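PDB 2HX5: 1,4-dihydroxy-2-naphthoyl-CoA hydrolase from Prochlorococcus marinus, which probably hydrolyses the thioester of 1,4-dihydroxy-2-naphthoyl-CoA, releasing 1,4-dihydroxy-2-naphthoate and CoA on the route to phylloquinone. Local coordinates for residues A[30-38]-A[113-121]; A[83-91]-A[101-109]. One frame throughout, in Å; residues are numbered along the deposited sequence. Where two conformers were deposited one is given.

Interaction 1: residues A[30-38]-A[113-121]; sequences LFRWCHESW and AAHALIRHL
The carbonyl oxygen of C34, the helix residue that rests on A116 and I118, takes two donors. W38 N reaches C34 O in the regular helical pattern, and S37 OG adds a second bond of 2.9 Å to C34 O in the conformer described, one of two for that serine. Across the contact no hydrogen bond forms, and apolar side chains do the joining. C34 works in two directions: its SG lies 3.6 Å from A116 CB, while its CB meets I118 CD1 at 3.7 Å. The isoleucine points that methyl at the helix because its chain is extended (chi2 -177°). One turn earlier, L30 spreads both methyls over A114, CD2 lying 3.9 Å from A114 CB. The small alanines A114 and A116 probably let the helix come close, with axes 9.4 Å apart and crossing at -62°. At the other end H120 brings CE1 over one face of the W38 six-membered ring, 3.7 Å from W38 CZ3, the planes inclined at 41°. W38 in turn sets CE3 over the centre of the H35 ring. H120 ND1 is hydrogen-bonded to L67 O, which, with F100 stacked on the ring, helps hold the imidazole in place, and H35 ND1 is hydrogen-bonded to E39 OE2. Replacing W38 by an alanine is likely to open a gap over H120 CE1 and to take the indole from one face of H35. H35 itself lines a pocket holding 2-ethoxyethanol. A long helix laid obliquely across the inner face of a curved antiparallel sheet is the hallmark of the hot-dog fold.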
ATOM      1  N   LEU A  30      -9.054  -2.162   4.406  1.00 13.95           N
ATOM      2  CA  LEU A  30      -9.730  -3.058   5.371  1.00 14.69           C
ATOM      3  C   LEU A  30      -9.122  -4.455   5.348  1.00 14.41           C
ATOM      4  O   LEU A  30      -9.008  -5.099   6.366  1.00 15.06           O
ATOM      5  CB  LEU A  30     -11.234  -3.162   5.113  1.00 15.83           C
ATOM      6  CG  LEU A  30     -12.053  -3.657   6.327  1.00 15.54           C
ATOM      7  CD1 LEU A  30     -12.301  -2.565   7.323  1.00 14.87           C
ATOM      8  CD2 LEU A  30     -13.409  -4.306   5.856  1.00 17.41           C
ATOM      9  N   PHE A  31      -8.819  -4.932   4.149  1.00 15.19           N
ATOM     10  CA  PHE A  31      -8.272  -6.295   4.025  1.00 15.44           C
ATOM     11  C   PHE A  31      -6.907  -6.446   4.590  1.00 15.84           C
ATOM     12  O   PHE A  31      -6.552  -7.478   5.161  1.00 14.66           O
ATOM     13  CB  PHE A  31      -8.318  -6.707   2.546  1.00 13.67           C
ATOM     14  CG  PHE A  31      -9.699  -6.914   2.003  1.00 14.05           C
ATOM     15  CD1 PHE A  31     -10.478  -7.995   2.421  1.00 15.56           C
ATOM     16  CD2 PHE A  31     -10.207  -6.029   1.094  1.00 20.62           C
ATOM     17  CE1 PHE A  31     -11.743  -8.174   1.951  1.00 16.87           C
ATOM     18  CE2 PHE A  31     -11.492  -6.196   0.621  1.00 23.34           C
ATOM     19  CZ  PHE A  31     -12.239  -7.303   1.035  1.00 19.14           C
ATOM     20  N   ARG A  32      -6.080  -5.413   4.398  1.00 15.56           N
ATOM     21  CA  ARG A  32      -4.774  -5.398   5.059  1.00 15.81           C
ATOM     22  C   ARG A  32      -4.923  -5.471   6.586  1.00 14.38           C
ATOM     23  O   ARG A  32      -4.252  -6.207   7.311  1.00 16.21           O
ATOM     24  CB  ARG A  32      -3.943  -4.138   4.697  1.00 18.54           C
ATOM     25  CG  ARG A  32      -2.643  -4.091   5.496  1.00 17.70           C
ATOM     26  CD  ARG A  32      -1.794  -2.949   4.949  1.00 18.33           C
ATOM     27  NE  ARG A  32      -2.349  -1.634   5.282  1.00 19.51           N
ATOM     28  CZ  ARG A  32      -2.187  -0.997   6.430  1.00 18.23           C
ATOM     29  NH1 ARG A  32      -1.526  -1.493   7.461  1.00 19.64           N
ATOM     30  NH2 ARG A  32      -2.729   0.191   6.580  1.00 20.40           N
ATOM     31  N   TRP A  33      -5.848  -4.676   7.100  1.00 14.42           N
ATOM     32  CA  TRP A  33      -6.097  -4.699   8.546  1.00 13.88           C
ATOM     33  C   TRP A  33      -6.541  -6.081   9.031  1.00 12.89           C
ATOM     34  O   TRP A  33      -6.187  -6.546  10.128  1.00 15.45           O
ATOM     35  CB  TRP A  33      -7.148  -3.677   8.967  1.00 14.03           C
ATOM     36  CG  TRP A  33      -6.776  -2.228   8.659  1.00 13.79           C
ATOM     37  CD1 TRP A  33      -5.595  -1.744   8.227  1.00 17.49           C
ATOM     38  CD2 TRP A  33      -7.669  -1.138   8.672  1.00 14.76           C
ATOM     39  NE1 TRP A  33      -5.679  -0.386   8.027  1.00 18.50           N
ATOM     40  CE2 TRP A  33      -6.951   0.018   8.286  1.00 18.86           C
ATOM     41  CE3 TRP A  33      -9.025  -1.016   9.000  1.00 16.69           C
ATOM     42  CZ2 TRP A  33      -7.553   1.277   8.194  1.00 18.14           C
ATOM     43  CZ3 TRP A  33      -9.598   0.226   8.928  1.00 15.61           C
ATOM     44  CH2 TRP A  33      -8.864   1.358   8.531  1.00 16.56           C
ATOM     45  N   CYS A  34      -7.385  -6.734   8.234  1.00 13.51           N
ATOM     46  CA  CYS A  34      -7.793  -8.098   8.584  1.00 17.04           C
ATOM     47  C   CYS A  34      -6.630  -9.056   8.652  1.00 14.20           C
ATOM     48  O   CYS A  34      -6.409  -9.753   9.642  1.00 15.47           O
ATOM     49  CB  CYS A  34      -8.785  -8.611   7.566  1.00 14.82           C
ATOM     50  SG  CYS A  34     -10.443  -7.859   7.555  1.00 17.45           S
ATOM     51  N   HIS A  35      -5.806  -9.041   7.616  1.00 14.23           N
ATOM     52  CA  HIS A  35      -4.684  -9.949   7.568  1.00 15.18           C
ATOM     53  C   HIS A  35      -3.733  -9.688   8.725  1.00 13.86           C
ATOM     54  O   HIS A  35      -3.260 -10.603   9.425  1.00 14.45           O
ATOM     55  CB  HIS A  35      -3.981  -9.880   6.224  1.00 16.03           C
ATOM     56  CG  HIS A  35      -3.010 -10.998   5.934  1.00 16.02           C
ATOM     57  ND1 HIS A  35      -1.817 -11.181   6.614  1.00 15.56           N
ATOM     58  CD2 HIS A  35      -3.058 -11.956   4.979  1.00 19.99           C
ATOM     59  CE1 HIS A  35      -1.177 -12.207   6.056  1.00 18.19           C
ATOM     60  NE2 HIS A  35      -1.927 -12.715   5.103  1.00 18.79           N
ATOM     61  N   GLU A  36      -3.447  -8.402   8.953  1.00 14.90           N
ATOM     62  CA  GLU A  36      -2.564  -8.081  10.083  1.00 15.00           C
ATOM     63  C   GLU A  36      -3.162  -8.486  11.423  1.00 15.12           C
ATOM     64  O   GLU A  36      -2.444  -8.930  12.311  1.00 15.52           O
ATOM     65  CB  GLU A  36      -2.269  -6.584  10.132  1.00 14.32           C
ATOM     66  CG  GLU A  36      -1.479  -6.050   8.965  1.00 14.48           C
ATOM     67  CD  GLU A  36      -1.046  -4.589   9.046  1.00 20.67           C
ATOM     68  OE1 GLU A  36      -1.388  -3.961  10.063  1.00 24.62           O
ATOM     69  OE2 GLU A  36      -0.353  -4.135   8.112  1.00 20.36           O
ATOM     70  N   SER A  37      -4.477  -8.351  11.600  0.50 13.03           N
ATOM     71  CA  SER A  37      -5.096  -8.787  12.866  0.50 14.01           C
ATOM     72  C   SER A  37      -5.075 -10.293  13.049  0.50 15.68           C
ATOM     73  O   SER A  37      -5.016 -10.789  14.166  0.50 14.81           O
ATOM     74  CB  SER A  37      -6.520  -8.252  13.024  0.50 14.93           C
ATOM     75  OG  SER A  37      -7.467  -8.979  12.251  0.50 13.80           O
ATOM     76  N   TRP A  38      -5.155 -11.029  11.943  1.00 14.33           N
ATOM     77  CA  TRP A  38      -5.027 -12.480  11.974  1.00 14.41           C
ATOM     78  C   TRP A  38      -3.599 -12.858  12.450  1.00 15.47           C
ATOM     79  O   TRP A  38      -3.411 -13.678  13.347  1.00 16.23           O
ATOM     80  CB  TRP A  38      -5.333 -13.062  10.603  1.00 15.14           C
ATOM     81  CG  TRP A  38      -4.975 -14.527  10.468  1.00 16.10           C
ATOM     82  CD1 TRP A  38      -5.422 -15.539  11.231  1.00 17.30           C
ATOM     83  CD2 TRP A  38      -4.122 -15.098   9.479  1.00 16.30           C
ATOM     84  NE1 TRP A  38      -4.912 -16.739  10.780  1.00 16.96           N
ATOM     85  CE2 TRP A  38      -4.099 -16.495   9.700  1.00 19.17           C
ATOM     86  CE3 TRP A  38      -3.383 -14.572   8.414  1.00 17.20           C
ATOM     87  CZ2 TRP A  38      -3.302 -17.382   8.908  1.00 17.25           C
ATOM     88  CZ3 TRP A  38      -2.675 -15.439   7.611  1.00 19.12           C
ATOM     89  CH2 TRP A  38      -2.621 -16.822   7.872  1.00 21.09           C
ATOM     90  N   ALA A 113     -18.999  -0.841  11.717  1.00 16.04           N
ATOM     91  CA  ALA A 113     -18.707  -0.012  10.563  1.00 14.60           C
ATOM     92  C   ALA A 113     -18.408  -0.853   9.311  1.00 13.39           C
ATOM     93  O   ALA A 113     -18.630  -0.392   8.202  1.00 15.59           O
ATOM     94  CB  ALA A 113     -17.523   0.859  10.862  1.00 16.81           C
ATOM     95  N   ALA A 114     -17.923  -2.067   9.480  1.00 15.17           N
ATOM     96  CA  ALA A 114     -17.552  -2.943   8.377  1.00 13.72           C
ATOM     97  C   ALA A 114     -17.385  -4.358   8.911  1.00 15.32           C
ATOM     98  O   ALA A 114     -17.117  -4.586  10.118  1.00 15.42           O
ATOM     99  CB  ALA A 114     -16.243  -2.459   7.718  1.00 13.73           C
ATOM    100  N   HIS A 115     -17.478  -5.340   8.020  1.00 14.64           N
ATOM    101  CA  HIS A 115     -17.103  -6.676   8.373  1.00 14.96           C
ATOM    102  C   HIS A 115     -16.543  -7.369   7.137  1.00 14.08           C
ATOM    103  O   HIS A 115     -16.809  -6.926   6.016  1.00 15.07           O
ATOM    104  CB  HIS A 115     -18.250  -7.476   8.984  1.00 15.50           C
ATOM    105  CG  HIS A 115     -19.470  -7.553   8.136  1.00 16.40           C
ATOM    106  ND1 HIS A 115     -19.603  -8.462   7.111  1.00 19.24           N
ATOM    107  CD2 HIS A 115     -20.634  -6.867   8.188  1.00 20.46           C
ATOM    108  CE1 HIS A 115     -20.819  -8.340   6.586  1.00 19.31           C
ATOM    109  NE2 HIS A 115     -21.449  -7.368   7.210  1.00 19.71           N
ATOM    110  N   ALA A 116     -15.742  -8.406   7.337  1.00 13.85           N
ATOM    111  CA  ALA A 116     -15.051  -9.061   6.248  1.00 12.19           C
ATOM    112  C   ALA A 116     -14.899 -10.524   6.557  1.00 14.25           C
ATOM    113  O   ALA A 116     -14.995 -10.970   7.700  1.00 14.15           O
ATOM    114  CB  ALA A 116     -13.680  -8.461   6.037  1.00 14.24           C
ATOM    115  N   LEU A 117     -14.598 -11.305   5.530  1.00 14.38           N
ATOM    116  CA  LEU A 117     -14.426 -12.749   5.644  1.00 15.49           C
ATOM    117  C   LEU A 117     -13.261 -13.116   4.742  1.00 15.92           C
ATOM    118  O   LEU A 117     -13.217 -12.676   3.582  1.00 15.61           O
ATOM    119  CB  LEU A 117     -15.704 -13.463   5.183  1.00 14.04           C
ATOM    120  CG  LEU A 117     -15.669 -14.962   5.273  1.00 14.84           C
ATOM    121  CD1 LEU A 117     -15.888 -15.426   6.737  1.00 19.21           C
ATOM    122  CD2 LEU A 117     -16.844 -15.613   4.445  1.00 21.08           C
ATOM    123  N   ILE A 118     -12.303 -13.909   5.220  1.00 14.13           N
ATOM    124  CA  ILE A 118     -11.142 -14.363   4.477  1.00 13.33           C
ATOM    125  C   ILE A 118     -11.081 -15.866   4.612  1.00 16.76           C
ATOM    126  O   ILE A 118     -11.098 -16.377   5.731  1.00 15.44           O
ATOM    127  CB  ILE A 118      -9.845 -13.733   4.989  1.00 15.92           C
ATOM    128  CG1 ILE A 118      -9.861 -12.221   4.818  1.00 17.81           C
ATOM    129  CG2 ILE A 118      -8.630 -14.297   4.196  1.00 17.37           C
ATOM    130  CD1 ILE A 118      -8.557 -11.502   5.245  1.00 17.38           C
ATOM    131  N   ARG A 119     -11.031 -16.590   3.491  1.00 14.20           N
ATOM    132  CA  ARG A 119     -10.925 -18.052   3.457  1.00 13.55           C
ATOM    133  C   ARG A 119      -9.611 -18.512   2.909  1.00 14.41           C
ATOM    134  O   ARG A 119      -9.182 -18.057   1.866  1.00 15.35           O
ATOM    135  CB  ARG A 119     -12.074 -18.607   2.604  1.00 15.31           C
ATOM    136  CG  ARG A 119     -12.194 -20.110   2.614  1.00 15.90           C
ATOM    137  CD  ARG A 119     -13.378 -20.607   1.726  1.00 17.52           C
ATOM    138  NE  ARG A 119     -14.614 -19.950   2.113  1.00 18.27           N
ATOM    139  CZ  ARG A 119     -15.497 -19.368   1.271  1.00 20.55           C
ATOM    140  NH1 ARG A 119     -15.399 -19.447  -0.067  1.00 19.63           N
ATOM    141  NH2 ARG A 119     -16.516 -18.690   1.765  1.00 24.62           N
ATOM    142  N   HIS A 120      -8.975 -19.443   3.649  1.00 14.48           N
ATOM    143  CA  HIS A 120      -7.678 -19.990   3.330  1.00 13.53           C
ATOM    144  C   HIS A 120      -7.732 -21.464   3.026  1.00 12.99           C
ATOM    145  O   HIS A 120      -8.532 -22.185   3.644  1.00 14.70           O
ATOM    146  CB  HIS A 120      -6.747 -19.856   4.552  1.00 15.03           C
ATOM    147  CG  HIS A 120      -6.482 -18.451   5.024  1.00 14.31           C
ATOM    148  ND1 HIS A 120      -5.277 -17.799   4.803  1.00 15.61           N
ATOM    149  CD2 HIS A 120      -7.254 -17.608   5.763  1.00 15.55           C
ATOM    150  CE1 HIS A 120      -5.366 -16.582   5.357  1.00 15.57           C
ATOM    151  NE2 HIS A 120      -6.526 -16.465   5.977  1.00 17.60           N
ATOM    152  N   LEU A 121      -6.839 -21.919   2.160  1.00 15.49           N
ATOM    153  CA  LEU A 121      -6.648 -23.331   1.902  1.00 15.87           C
ATOM    154  C   LEU A 121      -5.215 -23.657   2.315  1.00 15.27           C
ATOM    155  O   LEU A 121      -4.283 -22.895   1.965  1.00 19.65           O
ATOM    156  CB  LEU A 121      -6.838 -23.580   0.399  1.00 19.35           C
ATOM    157  CG  LEU A 121      -6.894 -24.941  -0.240  1.00 27.40           C
ATOM    158  CD1 LEU A 121      -7.887 -25.856   0.482  1.00 26.91           C
ATOM    159  CD2 LEU A 121      -7.314 -24.716  -1.710  1.00 24.45           C
TER

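Interaction 2: residues A[83-91]-A[101-109]; sequences GDALAMELR and QVHFEFRCE
Main-chain hydrogen bonds pair A87 with R107, E89 with E105 and R91 with H103, two bonds to each pair. The six are of similar length, R107 N to A87 O measuring 2.8 Å. Between these pairs, alpha carbons add weak C-H...O contacts, such as M88 CA to E105 O at 3.3 Å. The two strands form an antiparallel beta hairpin in the hot-dog sheet, with M88 and F106, then L90 and F104, as non-hydrogen-bonded pairs. Their side chains share the face that packs under helix 29-45. Selenomethionine M88 makes an oblique Met-aromatic contact, its SE 3.6 Å from F106 CE2, while L86 CD1 touches the same ring at CD2. L90 CG sits 3.7 Å from F104 CD2, and V102 CG1 lies over one face of that phenyl ring. The other face carries mostly polar and charged side chains. R91, extended from CG to NE (chi2 175°), reaches across to E105 in a salt bridge with a bent hydrogen bond (137° at the hydrogen), NH1 lying 3.1 Å from OE1 and above the carboxylate plane. E89 OE2 sits over the R91 guanidinium, a pairing of charges alone; the bond from R107 NE to E105 OE2 is weak and rests on one of two conformers. Water mediates further: one molecule joins E89 O, R91 NH1 and H103 ND1, and another links D84 OD1 to E109 OE2. D84 also forms a salt bridge with R57 of the third subunit.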
ATOM      1  N   GLY A  83      -7.929   8.507  12.650  1.00 20.00           N
ATOM      2  CA  GLY A  83      -7.929   8.636  14.076  1.00 22.13           C
ATOM      3  C   GLY A  83      -9.014   7.828  14.757  1.00 20.59           C
ATOM      4  O   GLY A  83      -8.990   7.789  15.980  1.00 22.28           O
ATOM      5  N   ASP A  84      -9.948   7.203  14.023  1.00 19.72           N
ATOM      6  CA  ASP A  84     -10.934   6.284  14.625  1.00 18.94           C
ATOM      7  C   ASP A  84     -10.225   5.139  15.332  1.00 19.36           C
ATOM      8  O   ASP A  84      -9.279   4.573  14.790  1.00 19.79           O
ATOM      9  CB  ASP A  84     -11.903   5.706  13.618  1.00 18.59           C
ATOM     10  CG  ASP A  84     -13.027   6.658  13.196  1.00 21.04           C
ATOM     11  OD1 ASP A  84     -13.260   7.716  13.827  1.00 22.44           O
ATOM     12  OD2 ASP A  84     -13.703   6.330  12.200  1.00 23.40           O
ATOM     13  N   ALA A  85     -10.676   4.832  16.566  1.00 20.28           N
ATOM     14  CA  ALA A  85     -10.252   3.674  17.298  1.00 19.38           C
ATOM     15  C   ALA A  85     -11.231   2.574  16.911  1.00 19.42           C
ATOM     16  O   ALA A  85     -12.443   2.694  17.180  1.00 22.00           O
ATOM     17  CB  ALA A  85     -10.338   3.947  18.819  1.00 19.77           C
ATOM     18  N   LEU A  86     -10.734   1.517  16.295  1.00 17.22           N
ATOM     19  CA  LEU A  86     -11.583   0.421  15.887  1.00 18.58           C
ATOM     20  C   LEU A  86     -11.371  -0.803  16.773  1.00 17.92           C
ATOM     21  O   LEU A  86     -10.217  -1.239  17.011  1.00 20.32           O
ATOM     22  CB  LEU A  86     -11.297   0.009  14.434  1.00 20.95           C
ATOM     23  CG  LEU A  86     -11.443   1.102  13.386  1.00 20.39           C
ATOM     24  CD1 LEU A  86     -11.068   0.470  12.025  1.00 22.89           C
ATOM     25  CD2 LEU A  86     -12.817   1.729  13.362  1.00 23.67           C
ATOM     26  N   ALA A  87     -12.472  -1.375  17.234  1.00 17.52           N
ATOM     27  CA  ALA A  87     -12.486  -2.605  18.016  1.00 18.65           C
ATOM     28  C   ALA A  87     -12.702  -3.716  16.993  1.00 19.63           C
ATOM     29  O   ALA A  87     -13.667  -3.636  16.220  1.00 21.62           O
ATOM     30  CB  ALA A  87     -13.604  -2.514  19.042  1.00 18.81           C
HETATM   31  N   MSE A  88     -11.795  -4.663  16.900  1.00 18.17           N
HETATM   32  CA  MSE A  88     -11.852  -5.742  15.929  1.00 19.57           C
HETATM   33  C   MSE A  88     -12.150  -7.048  16.631  1.00 23.62           C
HETATM   34  O   MSE A  88     -11.499  -7.395  17.589  1.00 23.93           O
HETATM   35  CB  MSE A  88     -10.535  -5.866  15.215  1.00 19.81           C
HETATM   36  CG  MSE A  88     -10.193  -4.593  14.377  1.00 24.99           C
HETATM   37 SE   MSE A  88      -8.554  -4.759  13.395  0.75 24.73          SE
HETATM   38  CE  MSE A  88      -7.291  -4.641  14.921  1.00 29.52           C
ATOM     39  N   GLU A  89     -13.184  -7.747  16.202  1.00 17.65           N
ATOM     40  CA  GLU A  89     -13.481  -9.045  16.761  1.00 17.27           C
ATOM     41  C   GLU A  89     -13.331 -10.100  15.689  1.00 15.39           C
ATOM     42  O   GLU A  89     -13.918  -9.993  14.605  1.00 14.90           O
ATOM     43  CB  GLU A  89     -14.900  -9.090  17.290  1.00 17.96           C
ATOM     44  CG  GLU A  89     -15.249 -10.489  17.792  1.00 18.36           C
ATOM     45  CD  GLU A  89     -16.381 -10.539  18.824  1.00 24.17           C
ATOM     46  OE1 GLU A  89     -17.027  -9.476  19.085  1.00 28.70           O
ATOM     47  OE2 GLU A  89     -16.581 -11.668  19.361  1.00 27.83           O
ATOM     48  N   LEU A  90     -12.545 -11.125  15.962  1.00 14.61           N
ATOM     49  CA  LEU A  90     -12.260 -12.183  15.013  1.00 14.61           C
ATOM     50  C   LEU A  90     -13.040 -13.435  15.427  1.00 12.92           C
ATOM     51  O   LEU A  90     -13.095 -13.812  16.621  1.00 13.42           O
ATOM     52  CB  LEU A  90     -10.755 -12.546  15.021  1.00 16.00           C
ATOM     53  CG  LEU A  90      -9.813 -11.692  14.195  1.00 17.29           C
ATOM     54  CD1 LEU A  90      -9.895 -10.232  14.648  1.00 17.89           C
ATOM     55  CD2 LEU A  90      -8.425 -12.243  14.277  1.00 18.84           C
ATOM     56  N   ARG A  91     -13.613 -14.089  14.427  1.00 15.50           N
ATOM     57  CA  ARG A  91     -14.304 -15.357  14.650  1.00 15.19           C
ATOM     58  C   ARG A  91     -13.829 -16.368  13.603  1.00 15.50           C
ATOM     59  O   ARG A  91     -14.299 -16.323  12.463  1.00 15.67           O
ATOM     60  CB  ARG A  91     -15.825 -15.175  14.591  1.00 16.77           C
ATOM     61  CG  ARG A  91     -16.369 -14.380  15.753  1.00 16.98           C
ATOM     62  CD  ARG A  91     -17.859 -14.113  15.603  1.00 23.22           C
ATOM     63  NE  ARG A  91     -18.525 -13.418  16.718  1.00 27.93           N
ATOM     64  CZ  ARG A  91     -18.715 -12.092  16.792  1.00 36.71           C
ATOM     65  NH1 ARG A  91     -18.224 -11.219  15.865  1.00 28.49           N
ATOM     66  NH2 ARG A  91     -19.405 -11.631  17.835  1.00 31.77           N
ATOM     67  N   GLN A 101     -11.744 -20.330   7.616  1.00 15.35           N
ATOM     68  CA  GLN A 101     -12.000 -18.906   7.330  1.00 14.86           C
ATOM     69  C   GLN A 101     -12.049 -18.142   8.646  1.00 15.20           C
ATOM     70  O   GLN A 101     -12.148 -18.726   9.719  1.00 16.25           O
ATOM     71  CB  GLN A 101     -13.240 -18.763   6.473  1.00 17.98           C
ATOM     72  CG  GLN A 101     -14.473 -19.234   7.058  1.00 18.59           C
ATOM     73  CD  GLN A 101     -15.636 -19.254   6.060  1.00 24.22           C
ATOM     74  OE1 GLN A 101     -15.471 -19.286   4.804  1.00 23.95           O
ATOM     75  NE2 GLN A 101     -16.801 -19.183   6.609  1.00 18.42           N
ATOM     76  N   VAL A 102     -11.851 -16.828   8.524  1.00 14.10           N
ATOM     77  CA  VAL A 102     -11.916 -15.895   9.619  1.00 14.21           C
ATOM     78  C   VAL A 102     -12.864 -14.788   9.233  1.00 14.45           C
ATOM     79  O   VAL A 102     -12.703 -14.209   8.174  1.00 14.44           O
ATOM     80  CB  VAL A 102     -10.534 -15.317  10.014  1.00 15.97           C
ATOM     81  CG1 VAL A 102     -10.670 -14.511  11.260  1.00 16.06           C
ATOM     82  CG2 VAL A 102      -9.477 -16.463  10.152  1.00 17.32           C
ATOM     83  N   HIS A 103     -13.792 -14.501  10.135  1.00 13.76           N
ATOM     84  CA  HIS A 103     -14.700 -13.377  10.029  1.00 13.62           C
ATOM     85  C   HIS A 103     -14.158 -12.257  10.923  1.00 14.15           C
ATOM     86  O   HIS A 103     -13.717 -12.512  12.070  1.00 15.49           O
ATOM     87  CB  HIS A 103     -16.120 -13.779  10.439  1.00 14.19           C
ATOM     88  CG  HIS A 103     -17.135 -12.703  10.296  1.00 16.96           C
ATOM     89  ND1 HIS A 103     -17.418 -11.856  11.340  1.00 14.90           N
ATOM     90  CD2 HIS A 103     -17.992 -12.382   9.282  1.00 17.64           C
ATOM     91  CE1 HIS A 103     -18.404 -11.047  10.981  1.00 18.91           C
ATOM     92  NE2 HIS A 103     -18.765 -11.347   9.732  1.00 19.03           N
ATOM     93  N   PHE A 104     -14.202 -11.014  10.435  1.00 13.50           N
ATOM     94  CA  PHE A 104     -13.676  -9.870  11.114  1.00 14.64           C
ATOM     95  C   PHE A 104     -14.792  -8.865  11.225  1.00 14.27           C
ATOM     96  O   PHE A 104     -15.373  -8.453  10.202  1.00 15.72           O
ATOM     97  CB  PHE A 104     -12.552  -9.254  10.279  1.00 14.46           C
ATOM     98  CG  PHE A 104     -11.410 -10.198   9.961  1.00 13.80           C
ATOM     99  CD1 PHE A 104     -11.446 -11.063   8.890  1.00 14.49           C
ATOM    100  CD2 PHE A 104     -10.282 -10.211  10.787  1.00 16.33           C
ATOM    101  CE1 PHE A 104     -10.396 -11.916   8.606  1.00 14.70           C
ATOM    102  CE2 PHE A 104      -9.249 -11.044  10.489  1.00 14.49           C
ATOM    103  CZ  PHE A 104      -9.303 -11.895   9.390  1.00 16.02           C
ATOM    104  N   GLU A 105     -15.087  -8.398  12.433  1.00 13.17           N
ATOM    105  CA  GLU A 105     -16.088  -7.343  12.626  1.00 14.05           C
ATOM    106  C   GLU A 105     -15.386  -6.088  13.177  1.00 16.08           C
ATOM    107  O   GLU A 105     -14.632  -6.205  14.162  1.00 17.13           O
ATOM    108  CB  GLU A 105     -17.126  -7.848  13.617  1.00 17.99           C
ATOM    109  CG  GLU A 105     -18.168  -6.918  13.948  1.00 20.11           C
ATOM    110  CD  GLU A 105     -19.109  -7.493  15.024  1.00 29.63           C
ATOM    111  OE1 GLU A 105     -19.617  -8.601  14.833  1.00 30.69           O
ATOM    112  OE2 GLU A 105     -19.278  -6.840  16.063  1.00 43.93           O
ATOM    113  N   PHE A 106     -15.606  -4.927  12.568  1.00 15.21           N
ATOM    114  CA  PHE A 106     -14.958  -3.675  12.968  1.00 15.66           C
ATOM    115  C   PHE A 106     -15.986  -2.775  13.567  1.00 16.62           C
ATOM    116  O   PHE A 106     -16.997  -2.466  12.887  1.00 16.95           O
ATOM    117  CB  PHE A 106     -14.391  -2.973  11.743  1.00 15.52           C
ATOM    118  CG  PHE A 106     -13.246  -3.694  11.106  1.00 14.89           C
ATOM    119  CD1 PHE A 106     -13.496  -4.734  10.240  1.00 16.04           C
ATOM    120  CD2 PHE A 106     -11.912  -3.316  11.346  1.00 15.58           C
ATOM    121  CE1 PHE A 106     -12.457  -5.420   9.652  1.00 17.47           C
ATOM    122  CE2 PHE A 106     -10.854  -3.984  10.732  1.00 16.92           C
ATOM    123  CZ  PHE A 106     -11.127  -5.056   9.893  1.00 17.69           C
ATOM    124  N   ARG A 107     -15.795  -2.377  14.832  0.50 17.46           N
ATOM    125  CA  ARG A 107     -16.731  -1.484  15.497  0.50 15.97           C
ATOM    126  C   ARG A 107     -16.040  -0.155  15.787  0.50 16.19           C
ATOM    127  O   ARG A 107     -14.843  -0.111  16.034  0.50 15.61           O
ATOM    128  CB  ARG A 107     -17.244  -2.075  16.821  0.50 16.49           C
ATOM    129  CG  ARG A 107     -18.359  -3.093  16.664  0.50 17.45           C
ATOM    130  CD  ARG A 107     -18.904  -3.631  17.999  0.50 18.35           C
ATOM    131  NE  ARG A 107     -19.744  -4.822  17.792  0.50 20.33           N
ATOM    132  CZ  ARG A 107     -21.066  -4.825  17.658  0.50 22.95           C
ATOM    133  NH1 ARG A 107     -21.776  -3.706  17.775  0.50 21.00           N
ATOM    134  NH2 ARG A 107     -21.695  -5.988  17.453  0.50 22.89           N
ATOM    135  N   CYS A 108     -16.796   0.932  15.743  1.00 19.20           N
ATOM    136  CA  CYS A 108     -16.315   2.223  16.164  1.00 21.29           C
ATOM    137  C   CYS A 108     -17.471   2.844  16.907  1.00 23.09           C
ATOM    138  O   CYS A 108     -18.589   2.863  16.390  1.00 21.25           O
ATOM    139  CB  CYS A 108     -15.970   3.053  14.969  1.00 20.85           C
ATOM    140  SG  CYS A 108     -15.246   4.651  15.398  1.00 27.60           S
ATOM    141  N   GLU A 109     -17.181   3.303  18.122  1.00 27.29           N
ATOM    142  CA  GLU A 109     -18.191   3.845  19.041  1.00 33.12           C
ATOM    143  C   GLU A 109     -19.341   2.849  19.145  1.00 30.26           C
ATOM    144  O   GLU A 109     -20.508   3.191  18.984  1.00 31.67           O
ATOM    145  CB  GLU A 109     -18.610   5.233  18.557  1.00 34.34           C
ATOM    146  CG  GLU A 109     -17.461   6.243  18.721  1.00 42.58           C
ATOM    147  CD  GLU A 109     -17.698   7.597  18.046  1.00 45.73           C
ATOM    148  OE1 GLU A 109     -18.864   8.057  17.983  1.00 63.03           O
ATOM    149  OE2 GLU A 109     -16.705   8.204  17.577  1.00 59.78           O
TER
HETATM  150  O   HOH W   1     -13.699   8.417  16.726  1.00 43.80           O
HETATM  151  O   HOH W   2     -14.643   3.926  19.076  1.00 44.88           O
HETATM  152  O   HOH W   3     -16.267 -11.606  13.875  1.00 17.29           O

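How the interactions relate
Interactions 1 and 2 lie about 9 Å apart, centre to centre, and show how one sheet can serve two kinds of contact. Along the chain the order is 30-38, 83-91, 101-109, 113-121, so the hairpin of interaction 2 is nested inside the loop that interaction 1 closes. Strands 99-108 and 111-124 are successive in sequence and neighbours in the sheet; A116 O and F104 N, 2.8 Å apart, probably share a hydrogen bond there. Helix 29-45 spans both contacts: C34 O approaches F104 CE2 at 3.2 Å. Interaction 2 thus adds strand 99-108 directly beside the strand the helix crosses in interaction 1, and strand 85-96 one place further out; both contacts reach the third subunit of the tetramer.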